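Local coordinates for protein aprataxin and PNK-like factor (PDB 5W7W) that acts as a histone chaperone in DNA single- and double-strand break repair, its N-terminal FHA domain mediating interaction with XRCC1 and XRCC4, at residues 36-41 and 94-99. Sequence-based numbering, arbitrary orientation.
Sequences ITDKRV and LLVDKY. With FMT (formic acid), chain D.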
ATOM      1  N   ILE A  36       5.890  -0.207  11.123  1.00 15.64           N
ATOM      2  CA  ILE A  36       5.174  -1.399  11.541  1.00 14.37           C
ATOM      3  C   ILE A  36       6.161  -2.356  12.200  1.00 12.54           C
ATOM      4  O   ILE A  36       7.178  -2.719  11.602  1.00 14.84           O
ATOM      5  CB  ILE A  36       4.492  -2.068  10.338  1.00 13.00           C
ATOM      6  CG1 ILE A  36       3.432  -1.134   9.754  1.00 15.25           C
ATOM      7  CG2 ILE A  36       3.901  -3.410  10.734  1.00 14.82           C
ATOM      8  CD1 ILE A  36       2.851  -1.636   8.448  1.00 13.85           C
ATOM      9  N   THR A  37       5.880  -2.752  13.441  0.77 16.34           N
ATOM     10  CA  THR A  37       6.615  -3.814  14.126  0.77 16.33           C
ATOM     11  C   THR A  37       5.534  -4.787  14.562  0.77 17.36           C
ATOM     12  O   THR A  37       4.777  -4.508  15.495  0.77 18.34           O
ATOM     13  CB  THR A  37       7.408  -3.294  15.329  0.77 20.08           C
ATOM     14  OG1 THR A  37       8.367  -2.324  14.894  0.77 22.54           O
ATOM     15  CG2 THR A  37       8.150  -4.438  16.036  0.77 21.50           C
ATOM     16  N   ASP A  38       5.440  -5.913  13.871  1.00 16.66           N
ATOM     17  CA  ASP A  38       4.291  -6.793  14.031  1.00 15.35           C
ATOM     18  C   ASP A  38       4.607  -8.121  13.371  1.00 15.42           C
ATOM     19  O   ASP A  38       4.862  -8.167  12.165  1.00 16.26           O
ATOM     20  CB  ASP A  38       3.070  -6.130  13.392  1.00 16.29           C
ATOM     21  CG  ASP A  38       1.750  -6.772  13.795  1.00 13.74           C
ATOM     22  OD1 ASP A  38       1.675  -8.008  13.957  1.00 15.18           O
ATOM     23  OD2 ASP A  38       0.783  -6.019  13.958  1.00 14.85           O
ATOM     24  N   LYS A  39       4.578  -9.200  14.154  1.00 17.52           N
ATOM     25  CA  LYS A  39       4.864 -10.524  13.632  1.00 17.28           C
ATOM     26  C   LYS A  39       3.878 -10.951  12.551  1.00 15.40           C
ATOM     27  O   LYS A  39       4.188 -11.864  11.777  1.00 18.51           O
ATOM     28  CB  LYS A  39       4.825 -11.531  14.785  1.00 21.56           C
ATOM     29  CG  LYS A  39       3.482 -11.599  15.502  1.00 27.48           C
ATOM     30  N   ARG A  40       2.705 -10.327  12.478  1.00 13.42           N
ATOM     31  CA  ARG A  40       1.687 -10.706  11.505  1.00 12.75           C
ATOM     32  C   ARG A  40       1.959 -10.149  10.118  1.00 14.78           C
ATOM     33  O   ARG A  40       1.272 -10.522   9.161  1.00 14.76           O
ATOM     34  CB  ARG A  40       0.320 -10.207  11.973  1.00 13.14           C
ATOM     35  CG  ARG A  40      -0.148 -10.841  13.296  1.00 14.05           C
ATOM     36  CD  ARG A  40      -1.397 -10.168  13.830  1.00 14.18           C
ATOM     37  NE  ARG A  40      -1.118  -8.810  14.262  1.00 14.80           N
ATOM     38  CZ  ARG A  40      -2.011  -7.994  14.803  1.00 14.18           C
ATOM     39  NH1 ARG A  40      -3.248  -8.408  15.012  1.00 15.85           N
ATOM     40  NH2 ARG A  40      -1.659  -6.765  15.134  1.00 16.07           N
ATOM     41  N   VAL A  41       2.927  -9.259   9.981  1.00 12.77           N
ATOM     42  CA  VAL A  41       3.237  -8.620   8.712  1.00 11.59           C
ATOM     43  C   VAL A  41       4.663  -8.980   8.347  1.00 13.34           C
ATOM     44  O   VAL A  41       5.585  -8.763   9.139  1.00 13.12           O
ATOM     45  CB  VAL A  41       3.060  -7.097   8.811  1.00 10.53           C
ATOM     46  CG1 VAL A  41       3.362  -6.435   7.486  1.00 13.42           C
ATOM     47  CG2 VAL A  41       1.650  -6.759   9.250  1.00 13.86           C
ATOM     48  N   LEU A  94      -2.505  -4.078   4.882  1.00  7.90           N
ATOM     49  CA  LEU A  94      -1.620  -5.214   5.093  1.00  9.11           C
ATOM     50  C   LEU A  94      -2.199  -6.249   6.050  1.00 10.67           C
ATOM     51  O   LEU A  94      -1.728  -7.391   6.065  1.00 10.52           O
ATOM     52  CB  LEU A  94      -0.247  -4.749   5.589  1.00 10.10           C
ATOM     53  CG  LEU A  94       0.477  -3.779   4.659  1.00 11.16           C
ATOM     54  CD1 LEU A  94       1.855  -3.480   5.244  1.00 18.70           C
ATOM     55  CD2 LEU A  94       0.610  -4.326   3.275  1.00 15.32           C
ATOM     56  N   LEU A  95      -3.192  -5.886   6.854  1.00  8.90           N
ATOM     57  CA  LEU A  95      -4.033  -6.830   7.585  1.00  9.71           C
ATOM     58  C   LEU A  95      -5.472  -6.457   7.265  1.00  8.82           C
ATOM     59  O   LEU A  95      -5.761  -5.374   6.751  1.00  9.50           O
ATOM     60  CB  LEU A  95      -3.799  -6.802   9.104  1.00  9.39           C
ATOM     61  CG  LEU A  95      -2.413  -7.230   9.562  1.00  9.77           C
ATOM     62  CD1 LEU A  95      -2.301  -7.013  11.051  1.00 11.86           C
ATOM     63  CD2 LEU A  95      -2.142  -8.695   9.224  1.00 10.66           C
ATOM     64  N   VAL A  96      -6.410  -7.349   7.567  1.00  8.95           N
ATOM     65  CA  VAL A  96      -7.781  -7.116   7.129  1.00 10.45           C
ATOM     66  C   VAL A  96      -8.339  -5.832   7.717  1.00 10.43           C
ATOM     67  O   VAL A  96      -9.157  -5.166   7.075  1.00 12.77           O
ATOM     68  CB  VAL A  96      -8.669  -8.343   7.442  1.00 10.97           C
ATOM     69  CG1 VAL A  96      -8.785  -8.570   8.933  1.00 11.80           C
ATOM     70  CG2 VAL A  96     -10.052  -8.169   6.818  1.00 12.83           C
ATOM     71  N   ASP A  97      -7.939  -5.484   8.939  1.00 10.50           N
ATOM     72  CA  ASP A  97      -8.541  -4.382   9.684  1.00 11.26           C
ATOM     73  C   ASP A  97      -7.499  -3.486  10.333  1.00 13.88           C
ATOM     74  O   ASP A  97      -7.816  -2.765  11.282  1.00 15.96           O
ATOM     75  CB  ASP A  97      -9.516  -4.899  10.741  1.00 14.57           C
ATOM     76  CG  ASP A  97      -8.863  -5.829  11.732  1.00 15.10           C
ATOM     77  OD1 ASP A  97      -7.643  -6.082  11.652  1.00 14.42           O
ATOM     78  OD2 ASP A  97      -9.596  -6.346  12.613  1.00 21.06           O
ATOM     79  N   LYS A  98      -6.263  -3.519   9.850  1.00 10.92           N
ATOM     80  CA  LYS A  98      -5.183  -2.748  10.446  1.00 10.10           C
ATOM     81  C   LYS A  98      -4.152  -2.471   9.361  1.00  8.64           C
ATOM     82  O   LYS A  98      -4.049  -3.220   8.383  1.00 10.28           O
ATOM     83  CB  LYS A  98      -4.541  -3.517  11.611  1.00 12.84           C
ATOM     84  CG  LYS A  98      -3.640  -2.691  12.504  1.00 13.95           C
ATOM     85  CD  LYS A  98      -3.157  -3.494  13.725  1.00 16.10           C
ATOM     86  CE  LYS A  98      -2.225  -2.703  14.642  1.00 15.48           C
ATOM     87  NZ  LYS A  98      -2.866  -1.489  15.187  1.00 20.24           N
ATOM     88  N   TYR A  99      -3.384  -1.394   9.535  1.00  9.31           N
ATOM     89  CA  TYR A  99      -2.391  -0.984   8.547  1.00  9.09           C
ATOM     90  C   TYR A  99      -3.041  -0.729   7.182  1.00  9.49           C
ATOM     91  O   TYR A  99      -2.648  -1.291   6.149  1.00  8.83           O
ATOM     92  CB  TYR A  99      -1.243  -1.994   8.451  1.00 10.14           C
ATOM     93  CG  TYR A  99      -0.661  -2.382   9.790  1.00 10.67           C
ATOM     94  CD1 TYR A  99      -0.132  -1.419  10.639  1.00 10.96           C
ATOM     95  CD2 TYR A  99      -0.649  -3.699  10.211  1.00 10.91           C
ATOM     96  CE1 TYR A  99       0.409  -1.763  11.869  1.00 12.03           C
ATOM     97  CE2 TYR A  99      -0.118  -4.051  11.445  1.00 12.81           C
ATOM     98  CZ  TYR A  99       0.404  -3.083  12.261  1.00 12.69           C
ATOM     99  OH  TYR A  99       0.925  -3.433  13.501  1.00 14.52           O
TER
HETATM  100  C   FMT D 202      -2.535   0.856  12.123  1.00 17.00           C
HETATM  101  O1  FMT D 202      -2.207   0.666  13.301  1.00 21.07           O
HETATM  102  O2  FMT D 202      -3.670   0.614  11.722  1.00 15.74           O
HETATM  103  O   HOH W   1       3.205  -2.001  14.370  1.00 20.75           O
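Tyr99 reaches across to Asp38 with its hydroxyl: OH donates to the anti lone pair of OD2 at 2.6 Å. OD2 lies at the ring's edge near its plane, the carboxylate and ring planes 78° apart. Tyrosine suits the place, being apolar along its length and polar at its end. Ile36 lies over one ring face, CG2 4.1 Å from the centroid in a CH-pi contact, while Lys98 CG covers the opposite face. CG anti to the backbone N (chi1 -165°) holds the Asp38 carboxylate where OD1 meets Arg40 N, an Asx turn. The syn lone pairs face Arg40, whose flat guanidinium matches both oxygens side-on, NE to OD1 (2.9 Å) and NH2 to OD2 (2.8 Å). Leu95 CD1 lies over the centre of one guanidinium face, 3.8 Å above its plane, an apolar methyl suiting that face. Leu94 CD1 packs on Ile36 CD1 (3.8 Å) and Val41 CG1, branched aliphatics joining the two loops of this FHA domain. With an alanine in place of Asp38, the guanidinium would probably lose its counter-charge and the Tyr99 hydroxyl its acceptor. Three donors from its own turn thus fix the carboxylate, likely favouring its ionised form, and the Tyr99 hydroxyl alone brings a bond from the other loop.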